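Local coordinates for protein flavohemoglobin (Malassezia yamatoensis, PDB 6O0A) that binds heme and FAD and, as a flavohemoglobin required for nitric oxide resistance, probably oxidises nitric oxide to nitrate with electrons passed from NAD(P)H through the flavin, at residues 185-193 and 232-240; 200-211 and 259-270. One frame throughout, in Å; residues are numbered along the deposited sequence. Where two conformers were deposited one is given.

Interaction 1: 185-193 and 232-240. With FAD (flavin-adenine dinucleotide), chain B.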
loop_
_atom_site.group_PDB
_atom_site.type_symbol
_atom_site.label_atom_id
_atom_site.label_comp_id
_atom_site.label_asym_id
_atom_site.label_seq_id
_atom_site.Cartn_x
_atom_site.Cartn_y
_atom_site.Cartn_z
ATOM N N ASP A 185 -15.782 11.375 10.823
ATOM C CA ASP A 185 -15.531 11.075 9.419
ATOM C C ASP A 185 -15.061 9.650 9.141
ATOM O O ASP A 185 -14.606 9.381 8.017
ATOM C CB ASP A 185 -14.514 12.072 8.824
ATOM C CG ASP A 185 -13.167 12.040 9.519
ATOM O OD1 ASP A 185 -12.977 11.259 10.474
ATOM O OD2 ASP A 185 -12.281 12.810 9.098
ATOM N N VAL A 186 -15.170 8.719 10.092
ATOM C CA VAL A 186 -14.748 7.338 9.872
ATOM C C VAL A 186 -15.945 6.413 10.035
ATOM O O VAL A 186 -16.685 6.508 11.023
ATOM C CB VAL A 186 -13.616 6.929 10.836
ATOM C CG1 VAL A 186 -13.303 5.459 10.667
ATOM C CG2 VAL A 186 -12.376 7.783 10.569
ATOM N N VAL A 187 -16.118 5.496 9.080
ATOM C CA VAL A 187 -17.189 4.505 9.104
ATOM C C VAL A 187 -16.557 3.115 9.134
ATOM O O VAL A 187 -15.749 2.770 8.263
ATOM C CB VAL A 187 -18.136 4.671 7.904
ATOM C CG1 VAL A 187 -19.239 3.624 7.946
ATOM C CG2 VAL A 187 -18.733 6.081 7.900
ATOM N N ASP A 188 -16.922 2.340 10.154
ATOM C CA ASP A 188 -16.446 0.979 10.389
ATOM C C ASP A 188 -17.436 0.007 9.747
ATOM O O ASP A 188 -18.618 -0.021 10.124
ATOM C CB ASP A 188 -16.335 0.787 11.910
ATOM C CG ASP A 188 -15.824 -0.588 12.326
ATOM O OD1 ASP A 188 -15.477 -1.408 11.457
ATOM O OD2 ASP A 188 -15.769 -0.844 13.559
ATOM N N MET A 189 -16.974 -0.746 8.738
ATOM C CA MET A 189 -17.856 -1.521 7.861
ATOM C C MET A 189 -17.496 -2.999 7.917
ATOM O O MET A 189 -16.320 -3.355 7.802
ATOM C CB MET A 189 -17.739 -1.003 6.425
ATOM C CG MET A 189 -18.009 0.499 6.361
ATOM S SD MET A 189 -17.847 1.151 4.677
ATOM C CE MET A 189 -19.287 0.420 3.913
ATOM N N VAL A 190 -18.501 -3.859 8.071
ATOM C CA VAL A 190 -18.298 -5.308 8.090
ATOM C C VAL A 190 -19.031 -5.928 6.907
ATOM O O VAL A 190 -20.237 -5.713 6.745
ATOM C CB VAL A 190 -18.790 -5.941 9.402
ATOM C CG1 VAL A 190 -18.573 -7.466 9.363
ATOM C CG2 VAL A 190 -18.080 -5.307 10.623
ATOM N N PHE A 191 -18.306 -6.725 6.109
ATOM C CA PHE A 191 -18.836 -7.392 4.925
ATOM C C PHE A 191 -18.791 -8.911 5.086
ATOM O O PHE A 191 -17.884 -9.458 5.724
ATOM C CB PHE A 191 -18.033 -7.022 3.664
ATOM C CG PHE A 191 -18.117 -5.568 3.267
ATOM C CD1 PHE A 191 -17.253 -4.629 3.817
ATOM C CD2 PHE A 191 -19.033 -5.153 2.321
ATOM C CE1 PHE A 191 -17.319 -3.293 3.435
ATOM C CE2 PHE A 191 -19.105 -3.823 1.932
ATOM C CZ PHE A 191 -18.255 -2.890 2.497
ATOM N N GLU A 192 -19.747 -9.603 4.474
ATOM C CA GLU A 192 -19.730 -11.057 4.414
ATOM C C GLU A 192 -19.961 -11.508 2.984
ATOM O O GLU A 192 -20.543 -10.770 2.181
ATOM C CB GLU A 192 -20.795 -11.667 5.341
ATOM C CG GLU A 192 -20.404 -11.512 6.809
ATOM C CD GLU A 192 -21.464 -12.028 7.761
ATOM O OE1 GLU A 192 -22.466 -12.593 7.282
ATOM O OE2 GLU A 192 -21.289 -11.861 8.984
ATOM N N PRO A 193 -19.493 -12.703 2.619
ATOM C CA PRO A 193 -19.658 -13.147 1.225
ATOM C C PRO A 193 -21.120 -13.176 0.815
ATOM O O PRO A 193 -22.000 -13.580 1.584
ATOM C CB PRO A 193 -19.053 -14.554 1.216
ATOM C CG PRO A 193 -18.077 -14.544 2.316
ATOM C CD PRO A 193 -18.655 -13.632 3.392
ATOM N N THR A 232 -15.288 -15.386 8.687
ATOM C CA THR A 232 -16.287 -15.295 7.630
ATOM C C THR A 232 -16.567 -13.858 7.196
ATOM O O THR A 232 -17.517 -13.628 6.434
ATOM C CB THR A 232 -17.580 -15.951 8.108
ATOM O OG1 THR A 232 -17.941 -15.367 9.365
ATOM C CG2 THR A 232 -17.372 -17.443 8.301
ATOM N N GLN A 233 -15.765 -12.893 7.655
ATOM C CA GLN A 233 -16.018 -11.475 7.430
ATOM C C GLN A 233 -14.778 -10.760 6.907
ATOM O O GLN A 233 -13.642 -11.179 7.153
ATOM C CB GLN A 233 -16.477 -10.792 8.734
ATOM C CG GLN A 233 -17.749 -11.388 9.276
ATOM C CD GLN A 233 -18.081 -10.886 10.662
ATOM O OE1 GLN A 233 -17.191 -10.524 11.443
ATOM N NE2 GLN A 233 -19.363 -10.853 10.973
ATOM N N ARG A 234 -15.010 -9.657 6.190
ATOM C CA ARG A 234 -13.983 -8.657 5.906
ATOM C C ARG A 234 -14.438 -7.354 6.542
ATOM O O ARG A 234 -15.533 -6.865 6.234
ATOM C CB ARG A 234 -13.776 -8.458 4.402
ATOM C CG ARG A 234 -13.363 -9.720 3.668
ATOM C CD ARG A 234 -11.937 -10.140 4.011
ATOM N NE ARG A 234 -11.477 -11.129 3.042
ATOM C CZ ARG A 234 -10.666 -12.142 3.318
ATOM N NH1 ARG A 234 -10.193 -12.311 4.553
ATOM N NH2 ARG A 234 -10.326 -12.994 2.363
ATOM N N ARG A 235 -13.610 -6.798 7.422
ATOM C CA ARG A 235 -13.938 -5.573 8.135
ATOM C C ARG A 235 -12.891 -4.512 7.829
ATOM O O ARG A 235 -11.691 -4.802 7.844
ATOM C CB ARG A 235 -14.020 -5.825 9.641
ATOM C CG ARG A 235 -14.267 -4.563 10.448
ATOM C CD ARG A 235 -14.094 -4.853 11.937
ATOM N NE ARG A 235 -14.128 -3.613 12.712
ATOM C CZ ARG A 235 -13.505 -3.469 13.878
ATOM N NH1 ARG A 235 -12.810 -4.479 14.374
ATOM N NH2 ARG A 235 -13.580 -2.321 14.541
ATOM N N ILE A 236 -13.352 -3.294 7.535
ATOM C CA ILE A 236 -12.493 -2.164 7.206
ATOM C C ILE A 236 -13.086 -0.904 7.829
ATOM O O ILE A 236 -14.295 -0.813 8.066
ATOM C CB ILE A 236 -12.327 -1.973 5.675
ATOM C CG1 ILE A 236 -13.701 -1.717 5.029
ATOM C CG2 ILE A 236 -11.644 -3.197 5.060
ATOM C CD1 ILE A 236 -13.624 -1.456 3.511
ATOM N N ALA A 237 -12.225 0.079 8.092
ATOM C CA ALA A 237 -12.649 1.386 8.591
ATOM C C ALA A 237 -12.184 2.445 7.608
ATOM O O ALA A 237 -10.978 2.595 7.375
ATOM C CB ALA A 237 -12.074 1.663 9.990
ATOM N N ILE A 238 -13.140 3.168 7.026
ATOM C CA ILE A 238 -12.878 4.094 5.935
ATOM C C ILE A 238 -13.003 5.519 6.459
ATOM O O ILE A 238 -14.061 5.915 6.960
ATOM C CB ILE A 238 -13.846 3.850 4.768
ATOM C CG1 ILE A 238 -13.732 2.405 4.263
ATOM C CG2 ILE A 238 -13.594 4.870 3.631
ATOM C CD1 ILE A 238 -14.684 2.073 3.073
ATOM N N LYS A 239 -11.937 6.295 6.309
ATOM C CA LYS A 239 -11.967 7.717 6.609
ATOM C C LYS A 239 -12.360 8.490 5.360
ATOM O O LYS A 239 -11.819 8.240 4.275
ATOM C CB LYS A 239 -10.603 8.188 7.099
ATOM C CG LYS A 239 -10.564 9.656 7.462
ATOM C CD LYS A 239 -9.289 9.981 8.203
ATOM C CE LYS A 239 -9.319 11.415 8.718
ATOM N NZ LYS A 239 -8.268 11.627 9.747
ATOM N N LEU A 240 -13.278 9.442 5.518
ATOM C CA LEU A 240 -13.714 10.243 4.378
ATOM C C LEU A 240 -12.583 11.141 3.902
ATOM O O LEU A 240 -11.978 11.874 4.691
ATOM C CB LEU A 240 -14.941 11.085 4.757
ATOM C CG LEU A 240 -15.499 11.942 3.621
ATOM C CD1 LEU A 240 -15.982 11.017 2.508
ATOM C CD2 LEU A 240 -16.620 12.867 4.108
HETATM P PA FAD B . -8.990 9.524 -4.275
HETATM O O1A FAD B . -10.075 9.710 -5.267
HETATM O O2A FAD B . -8.076 8.355 -4.523
HETATM O O5B FAD B . -8.116 10.857 -4.177
HETATM C C5B FAD B . -6.883 10.856 -3.433
HETATM C C4B FAD B . -6.292 12.233 -3.607
HETATM O O4B FAD B . -6.085 12.479 -5.017
HETATM C C3B FAD B . -7.179 13.376 -3.148
HETATM O O3B FAD B . -7.051 13.633 -1.752
HETATM C C2B FAD B . -6.641 14.547 -3.975
HETATM O O2B FAD B . -5.485 15.127 -3.379
HETATM C C1B FAD B . -6.254 13.861 -5.292
HETATM N N9A FAD B . -7.255 14.005 -6.345
HETATM C C8A FAD B . -8.475 13.390 -6.402
HETATM N N7A FAD B . -9.209 13.753 -7.427
HETATM C C5A FAD B . -8.415 14.676 -8.087
HETATM C C6A FAD B . -8.645 15.485 -9.214
HETATM N N6A FAD B . -9.783 15.468 -9.920
HETATM N N1A FAD B . -7.665 16.339 -9.587
HETATM C C2A FAD B . -6.531 16.365 -8.878
HETATM N N3A FAD B . -6.203 15.656 -7.792
HETATM C C4A FAD B . -7.198 14.833 -7.441
HETATM N N1 FAD B . -7.794 4.452 3.940
HETATM C C2 FAD B . -8.604 4.358 5.037
HETATM O O2 FAD B . -9.451 5.223 5.299
HETATM N N3 FAD B . -8.479 3.260 5.885
HETATM C C4 FAD B . -7.593 2.211 5.725
HETATM O O4 FAD B . -7.581 1.272 6.522
HETATM C C4X FAD B . -6.745 2.320 4.561
HETATM N N5 FAD B . -5.878 1.368 4.337
HETATM C C5X FAD B . -5.064 1.477 3.214
HETATM C C6 FAD B . -4.121 0.477 2.967
HETATM C C7 FAD B . -3.291 0.532 1.851
HETATM C C7M FAD B . -2.256 -0.543 1.633
HETATM C C8 FAD B . -3.417 1.602 0.947
HETATM C C8M FAD B . -2.565 1.678 -0.291
HETATM C C9 FAD B . -4.347 2.605 1.198
HETATM C C9A FAD B . -5.161 2.561 2.326
HETATM N N10 FAD B . -6.107 3.571 2.608
HETATM C C10 FAD B . -6.914 3.480 3.722
HETATM C "C1'" FAD B . -6.314 4.688 1.673
HETATM C "C2'" FAD B . -7.369 4.375 0.617
HETATM O "O2'" FAD B . -6.923 3.289 -0.195
HETATM C "C3'" FAD B . -7.685 5.587 -0.266
HETATM O "O3'" FAD B . -6.471 6.100 -0.811
HETATM C "C4'" FAD B . -8.404 6.710 0.480
HETATM O "O4'" FAD B . -9.537 6.159 1.154
HETATM C "C5'" FAD B . -8.823 7.845 -0.434
HETATM O "O5'" FAD B . -9.718 7.321 -1.442
HETATM P P FAD B . -10.629 8.364 -2.236
HETATM O O1P FAD B . -11.640 9.075 -1.406
HETATM O O2P FAD B . -11.257 7.601 -3.370
HETATM O O3P FAD B . -9.606 9.441 -2.812
HETATM O O HOH W 1 -12.263 13.750 6.518
HETATM O O HOH W 2 -20.472 -14.420 9.824
#

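Interaction 2: 200-211 and 259-270. With FAD (flavin-adenine dinucleotide), chain B.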
loop_
_atom_site.group_PDB
_atom_site.type_symbol
_atom_site.label_atom_id
_atom_site.label_comp_id
_atom_site.label_asym_id
_atom_site.label_seq_id
_atom_site.Cartn_x
_atom_site.Cartn_y
_atom_site.Cartn_z
ATOM N N THR A 200 -9.810 -16.489 1.219
ATOM C CA THR A 200 -8.435 -16.693 1.662
ATOM C C THR A 200 -8.266 -16.083 3.048
ATOM O O THR A 200 -8.692 -14.941 3.264
ATOM C CB THR A 200 -7.463 -16.021 0.691
ATOM O OG1 THR A 200 -7.647 -16.575 -0.615
ATOM C CG2 THR A 200 -6.029 -16.268 1.124
ATOM N N PRO A 201 -7.672 -16.799 4.001
ATOM C CA PRO A 201 -7.415 -16.201 5.317
ATOM C C PRO A 201 -6.449 -15.034 5.204
ATOM O O PRO A 201 -5.399 -15.134 4.569
ATOM C CB PRO A 201 -6.811 -17.358 6.123
ATOM C CG PRO A 201 -7.250 -18.594 5.420
ATOM C CD PRO A 201 -7.308 -18.221 3.957
ATOM N N GLY A 202 -6.821 -13.918 5.817
ATOM C CA GLY A 202 -5.942 -12.767 5.837
ATOM C C GLY A 202 -4.910 -12.858 6.948
ATOM O O GLY A 202 -5.095 -13.545 7.953
ATOM N N LYS A 203 -3.790 -12.176 6.730
ATOM C CA LYS A 203 -2.745 -12.021 7.732
ATOM C C LYS A 203 -2.798 -10.605 8.281
ATOM O O LYS A 203 -3.103 -9.658 7.551
ATOM C CB LYS A 203 -1.363 -12.307 7.138
ATOM C CG LYS A 203 -1.247 -13.700 6.497
ATOM C CD LYS A 203 0.187 -14.046 6.134
ATOM C CE LYS A 203 0.777 -13.034 5.169
ATOM N NZ LYS A 203 2.039 -13.523 4.533
ATOM N N ALA A 204 -2.515 -10.457 9.578
ATOM C CA ALA A 204 -2.598 -9.136 10.186
ATOM C C ALA A 204 -1.664 -8.157 9.484
ATOM O O ALA A 204 -0.472 -8.435 9.302
ATOM C CB ALA A 204 -2.269 -9.221 11.680
ATOM N N GLY A 205 -2.225 -7.004 9.099
ATOM C CA GLY A 205 -1.539 -6.008 8.301
ATOM C C GLY A 205 -1.937 -6.020 6.839
ATOM O O GLY A 205 -1.665 -5.040 6.125
ATOM N N GLN A 206 -2.578 -7.083 6.371
ATOM C CA GLN A 206 -2.928 -7.104 4.958
ATOM C C GLN A 206 -4.158 -6.246 4.687
ATOM O O GLN A 206 -4.907 -5.849 5.589
ATOM C CB GLN A 206 -3.148 -8.537 4.477
ATOM C CG GLN A 206 -1.858 -9.371 4.457
ATOM C CD GLN A 206 -2.040 -10.700 3.761
ATOM O OE1 GLN A 206 -3.016 -11.407 3.999
ATOM N NE2 GLN A 206 -1.101 -11.042 2.884
ATOM N N TYR A 207 -4.358 -5.955 3.402
ATOM C CA TYR A 207 -5.438 -5.113 2.926
ATOM C C TYR A 207 -6.213 -5.849 1.845
ATOM O O TYR A 207 -5.759 -6.863 1.310
ATOM C CB TYR A 207 -4.902 -3.792 2.368
ATOM C CG TYR A 207 -3.912 -3.968 1.224
ATOM C CD1 TYR A 207 -4.348 -4.120 -0.089
ATOM C CD2 TYR A 207 -2.543 -3.970 1.455
ATOM C CE1 TYR A 207 -3.435 -4.260 -1.127
ATOM C CE2 TYR A 207 -1.643 -4.111 0.429
ATOM C CZ TYR A 207 -2.096 -4.259 -0.860
ATOM O OH TYR A 207 -1.176 -4.395 -1.874
ATOM N N ILE A 208 -7.389 -5.316 1.524
ATOM C CA ILE A 208 -8.155 -5.768 0.373
ATOM C C ILE A 208 -8.398 -4.556 -0.513
ATOM O O ILE A 208 -8.340 -3.410 -0.068
ATOM C CB ILE A 208 -9.495 -6.448 0.766
ATOM C CG1 ILE A 208 -10.268 -5.655 1.833
ATOM C CG2 ILE A 208 -9.248 -7.866 1.325
ATOM C CD1 ILE A 208 -10.951 -4.382 1.366
ATOM N N SER A 209 -8.676 -4.820 -1.778
ATOM C CA SER A 209 -9.248 -3.817 -2.662
ATOM C C SER A 209 -10.755 -4.035 -2.718
ATOM O O SER A 209 -11.213 -5.161 -2.952
ATOM C CB SER A 209 -8.652 -3.898 -4.077
ATOM O OG SER A 209 -7.292 -3.487 -4.117
ATOM N N ILE A 210 -11.515 -2.976 -2.461
ATOM C CA ILE A 210 -12.966 -3.001 -2.561
ATOM C C ILE A 210 -13.369 -2.117 -3.737
ATOM O O ILE A 210 -12.727 -1.088 -4.007
ATOM C CB ILE A 210 -13.632 -2.556 -1.240
ATOM C CG1 ILE A 210 -15.147 -2.746 -1.324
ATOM C CG2 ILE A 210 -13.265 -1.127 -0.886
ATOM C CD1 ILE A 210 -15.815 -2.799 0.023
ATOM N N TYR A 211 -14.428 -2.535 -4.438
ATOM C CA TYR A 211 -14.833 -1.967 -5.718
ATOM C C TYR A 211 -16.231 -1.375 -5.619
ATOM O O TYR A 211 -17.148 -2.024 -5.111
ATOM C CB TYR A 211 -14.817 -3.044 -6.817
ATOM C CG TYR A 211 -13.438 -3.563 -7.143
ATOM C CD1 TYR A 211 -12.746 -4.383 -6.246
ATOM C CD2 TYR A 211 -12.819 -3.225 -8.334
ATOM C CE1 TYR A 211 -11.471 -4.849 -6.541
ATOM C CE2 TYR A 211 -11.554 -3.699 -8.647
ATOM C CZ TYR A 211 -10.882 -4.508 -7.736
ATOM O OH TYR A 211 -9.617 -4.961 -8.037
ATOM N N LEU A 259 -20.974 -5.236 -2.907
ATOM C CA LEU A 259 -19.750 -4.712 -3.499
ATOM C C LEU A 259 -18.785 -5.869 -3.712
ATOM O O LEU A 259 -18.825 -6.864 -2.982
ATOM C CB LEU A 259 -19.071 -3.641 -2.602
ATOM C CG LEU A 259 -19.841 -2.342 -2.334
ATOM C CD1 LEU A 259 -18.988 -1.371 -1.545
ATOM C CD2 LEU A 259 -20.264 -1.717 -3.651
ATOM N N ASP A 260 -17.903 -5.732 -4.694
ATOM C CA ASP A 260 -16.876 -6.743 -4.924
ATOM C C ASP A 260 -15.651 -6.452 -4.058
ATOM O O ASP A 260 -15.259 -5.292 -3.885
ATOM C CB ASP A 260 -16.477 -6.785 -6.408
ATOM C CG ASP A 260 -17.447 -7.617 -7.263
ATOM O OD1 ASP A 260 -18.096 -8.546 -6.739
ATOM O OD2 ASP A 260 -17.541 -7.364 -8.474
ATOM N N ILE A 261 -15.047 -7.512 -3.512
ATOM C CA ILE A 261 -13.841 -7.389 -2.689
ATOM C C ILE A 261 -12.792 -8.359 -3.213
ATOM O O ILE A 261 -13.097 -9.522 -3.511
ATOM C CB ILE A 261 -14.117 -7.665 -1.199
ATOM C CG1 ILE A 261 -15.220 -6.731 -0.692
ATOM C CG2 ILE A 261 -12.821 -7.482 -0.382
ATOM C CD1 ILE A 261 -15.455 -6.764 0.826
ATOM N N SER A 262 -11.552 -7.881 -3.310
ATOM C CA SER A 262 -10.454 -8.695 -3.807
ATOM C C SER A 262 -10.021 -9.715 -2.755
ATOM O O SER A 262 -10.515 -9.749 -1.622
ATOM C CB SER A 262 -9.260 -7.818 -4.173
ATOM O OG SER A 262 -8.603 -7.367 -2.981
ATOM N N ASN A 263 -9.055 -10.534 -3.142
ATOM C CA ASN A 263 -8.359 -11.371 -2.193
ATOM C C ASN A 263 -7.397 -10.512 -1.374
ATOM O O ASN A 263 -7.019 -9.417 -1.793
ATOM C CB ASN A 263 -7.642 -12.488 -2.946
ATOM C CG ASN A 263 -8.621 -13.520 -3.495
ATOM O OD1 ASN A 263 -9.696 -13.734 -2.914
ATOM N ND2 ASN A 263 -8.265 -14.159 -4.603
ATOM N N PRO A 264 -7.022 -10.971 -0.177
ATOM C CA PRO A 264 -6.185 -10.146 0.701
ATOM C C PRO A 264 -4.706 -10.271 0.352
ATOM O O PRO A 264 -4.215 -11.352 0.017
ATOM C CB PRO A 264 -6.473 -10.728 2.089
ATOM C CG PRO A 264 -6.676 -12.204 1.811
ATOM C CD PRO A 264 -7.380 -12.259 0.450
ATOM N N TYR A 265 -3.996 -9.144 0.446
ATOM C CA TYR A 265 -2.589 -9.082 0.072
ATOM C C TYR A 265 -1.881 -8.046 0.940
ATOM O O TYR A 265 -2.501 -7.322 1.720
ATOM C CB TYR A 265 -2.432 -8.765 -1.430
ATOM C CG TYR A 265 -2.839 -9.923 -2.316
ATOM C CD1 TYR A 265 -2.061 -11.072 -2.386
ATOM C CD2 TYR A 265 -4.009 -9.873 -3.072
ATOM C CE1 TYR A 265 -2.429 -12.149 -3.176
ATOM C CE2 TYR A 265 -4.385 -10.946 -3.878
ATOM C CZ TYR A 265 -3.589 -12.082 -3.920
ATOM O OH TYR A 265 -3.942 -13.153 -4.706
ATOM N N GLY A 266 -0.564 -7.982 0.788
ATOM C CA GLY A 266 0.223 -6.965 1.446
ATOM C C GLY A 266 1.380 -7.627 2.148
ATOM O O GLY A 266 1.224 -8.726 2.687
ATOM N N ASP A 267 2.552 -7.001 2.117
ATOM C CA ASP A 267 3.736 -7.613 2.698
ATOM C C ASP A 267 4.131 -6.958 4.011
ATOM O O ASP A 267 5.167 -7.310 4.580
ATOM C CB ASP A 267 4.906 -7.592 1.706
ATOM C CG ASP A 267 5.346 -6.182 1.323
ATOM O OD1 ASP A 267 4.734 -5.192 1.775
ATOM O OD2 ASP A 267 6.322 -6.066 0.552
ATOM N N MET A 268 3.325 -6.025 4.509
ATOM C CA MET A 268 3.617 -5.332 5.762
ATOM C C MET A 268 2.821 -6.019 6.870
ATOM O O MET A 268 1.806 -5.516 7.358
ATOM C CB MET A 268 3.279 -3.851 5.628
ATOM C CG MET A 268 3.687 -2.997 6.799
ATOM S SD MET A 268 5.445 -3.128 7.090
ATOM C CE MET A 268 6.079 -2.820 5.440
ATOM N N THR A 269 3.291 -7.195 7.258
ATOM C CA THR A 269 2.586 -8.040 8.207
ATOM C C THR A 269 3.346 -8.128 9.524
ATOM O O THR A 269 4.493 -7.687 9.658
ATOM C CB THR A 269 2.372 -9.442 7.632
ATOM O OG1 THR A 269 3.638 -10.034 7.344
ATOM C CG2 THR A 269 1.558 -9.364 6.342
ATOM N N LEU A 270 2.676 -8.724 10.511
ATOM C CA LEU A 270 3.293 -8.891 11.821
ATOM C C LEU A 270 4.588 -9.689 11.720
ATOM O O LEU A 270 5.567 -9.392 12.414
ATOM C CB LEU A 270 2.303 -9.564 12.769
ATOM C CG LEU A 270 2.646 -9.570 14.252
ATOM C CD1 LEU A 270 2.866 -8.150 14.744
ATOM C CD2 LEU A 270 1.540 -10.259 15.033
HETATM P PA FAD B . -8.990 9.524 -4.275
HETATM O O1A FAD B . -10.075 9.710 -5.267
HETATM O O2A FAD B . -8.076 8.355 -4.523
HETATM O O5B FAD B . -8.116 10.857 -4.177
HETATM C C5B FAD B . -6.883 10.856 -3.433
HETATM C C4B FAD B . -6.292 12.233 -3.607
HETATM O O4B FAD B . -6.085 12.479 -5.017
HETATM C C3B FAD B . -7.179 13.376 -3.148
HETATM O O3B FAD B . -7.051 13.633 -1.752
HETATM C C2B FAD B . -6.641 14.547 -3.975
HETATM O O2B FAD B . -5.485 15.127 -3.379
HETATM C C1B FAD B . -6.254 13.861 -5.292
HETATM N N9A FAD B . -7.255 14.005 -6.345
HETATM C C8A FAD B . -8.475 13.390 -6.402
HETATM N N7A FAD B . -9.209 13.753 -7.427
HETATM C C5A FAD B . -8.415 14.676 -8.087
HETATM C C6A FAD B . -8.645 15.485 -9.214
HETATM N N6A FAD B . -9.783 15.468 -9.920
HETATM N N1A FAD B . -7.665 16.339 -9.587
HETATM C C2A FAD B . -6.531 16.365 -8.878
HETATM N N3A FAD B . -6.203 15.656 -7.792
HETATM C C4A FAD B . -7.198 14.833 -7.441
HETATM N N1 FAD B . -7.794 4.452 3.940
HETATM C C2 FAD B . -8.604 4.358 5.037
HETATM O O2 FAD B . -9.451 5.223 5.299
HETATM N N3 FAD B . -8.479 3.260 5.885
HETATM C C4 FAD B . -7.593 2.211 5.725
HETATM O O4 FAD B . -7.581 1.272 6.522
HETATM C C4X FAD B . -6.745 2.320 4.561
HETATM N N5 FAD B . -5.878 1.368 4.337
HETATM C C5X FAD B . -5.064 1.477 3.214
HETATM C C6 FAD B . -4.121 0.477 2.967
HETATM C C7 FAD B . -3.291 0.532 1.851
HETATM C C7M FAD B . -2.256 -0.543 1.633
HETATM C C8 FAD B . -3.417 1.602 0.947
HETATM C C8M FAD B . -2.565 1.678 -0.291
HETATM C C9 FAD B . -4.347 2.605 1.198
HETATM C C9A FAD B . -5.161 2.561 2.326
HETATM N N10 FAD B . -6.107 3.571 2.608
HETATM C C10 FAD B . -6.914 3.480 3.722
HETATM C "C1'" FAD B . -6.314 4.688 1.673
HETATM C "C2'" FAD B . -7.369 4.375 0.617
HETATM O "O2'" FAD B . -6.923 3.289 -0.195
HETATM C "C3'" FAD B . -7.685 5.587 -0.266
HETATM O "O3'" FAD B . -6.471 6.100 -0.811
HETATM C "C4'" FAD B . -8.404 6.710 0.480
HETATM O "O4'" FAD B . -9.537 6.159 1.154
HETATM C "C5'" FAD B . -8.823 7.845 -0.434
HETATM O "O5'" FAD B . -9.718 7.321 -1.442
HETATM P P FAD B . -10.629 8.364 -2.236
HETATM O O1P FAD B . -11.640 9.075 -1.406
HETATM O O2P FAD B . -11.257 7.601 -3.370
HETATM O O3P FAD B . -9.606 9.441 -2.812
HETATM O O HOH W 3 -10.527 -14.187 -0.296
HETATM O O HOH W 4 0.664 -10.880 10.240
HETATM O O HOH W 5 0.527 -5.119 3.992
HETATM O O HOH W 6 0.241 -3.217 7.318
HETATM O O HOH W 7 -5.661 -7.066 -1.579
HETATM O O HOH W 8 -18.543 -3.615 -6.663
#

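Interaction 1: 185-193 and 232-240
Asp188 and Arg235, both buried, meet in a side-on salt bridge: Arg235 NE reaches Asp188 OD1 at 2.9 Å and NH2 reaches OD2 at 2.8 Å. The first bond lies in the guanidinium plane and uses the syn lone pair of OD1; the second meets OD2 33° out of the carboxylate plane, since the two flat groups are twisted against each other. Arg235 runs extended from CG to NE, with CG anti to its backbone N (chi1 176°), which carries the guanidinium across to the neighbouring strand. Its NH2 has a second carboxylate partner in Glu326. Toward the C-terminal end of strand 186-193, Gln233 and Glu192 lie side by side, and Gln233 NE2 donates to the anti lone pair of Glu192 OE2 at 2.9 Å. Antiparallel backbone bonds run the length of the two strands, among them Met189 N to Ile236 O at 2.8 Å. On the face opposite Asp188 and Arg235, Met189 SD touches Ile238 CD1 at 3.7 Å, while Phe191 CE1 approaches Ile236 CD1 obliquely. Strand 234-239 turns its outer backbone edge to the flavin: Ala237 O accepts from FAD N3 (3.0 Å) and Lys239 N donates to FAD O2 (2.9 Å), an edge-strand grip on the pyrimidine ring within the antiparallel FAD-binding barrel of the ferredoxin reductase-like fold.

Interaction 2: 200-211 and 259-270
Strands 207-211 and 259-262 run antiparallel, 4.7 Å apart at closest approach, as neighbours in the FAD-binding beta barrel of a ferredoxin reductase-like module. Ile210 and Ile261 form a non-hydrogen-bonded pair, whereas Tyr207 and Tyr265 form a separate, doubly hydrogen-bonded bridge whose register is shifted by one residue. At the slip a side chain stands in for a carbonyl: Ser262 OG accepts from Ser209 N at 2.8 Å and donates to Asn263 O, while Ser262 N bonds to Ser209 O. A water spans the parted backbones from Tyr207 O to Asn263 O. Just before Tyr207 the chain makes a type II turn from Lys203 to Gln206, with Gly205 at its positive-phi corner. Gln206 works at both ends of its amide: OE1 takes the N-H of Lys203, and NE2 donates to Gly266 O at 3.3 Å, in the amide plane and on a carbonyl lone pair. Among the apolar groups, Ile261 CG2 packs on Ile208 CB at 3.7 Å, and Ile210 CD1 meets Leu259 CD1 at 3.8 Å. Pro264 sets CG and CD against Thr200, CD 3.8 Å from Thr200 CB. With CG between backbone N and carbonyl carbon (chi1 58°), the Tyr207 ring folds back over the bridge, Tyr265 O above one face and, over the opposite face, the flavin methyl C7M, 3.4 Å from Tyr207 CD2.

In the fold
Both interactions belong to one six-stranded antiparallel sheet, their centres 12 Å apart, and their segments alternate along the chain. Interaction 1 holds an edge of that sheet and is partly buried; its regular pairing is reinforced by charged and amide side chains. Interaction 2 is a buried contact deeper in the sheet, where the register breaks at a serine hydroxyl and a bridging water, and glycines shape the loops beyond. The two meet directly: Phe191 packs on Ile210 and Ile261, and Arg234 NH2 probably donates a hydrogen bond to Thr200 O. FAD joins them too, held by backbone polar atoms in interaction 1 and touched by an aromatic ring in interaction 2.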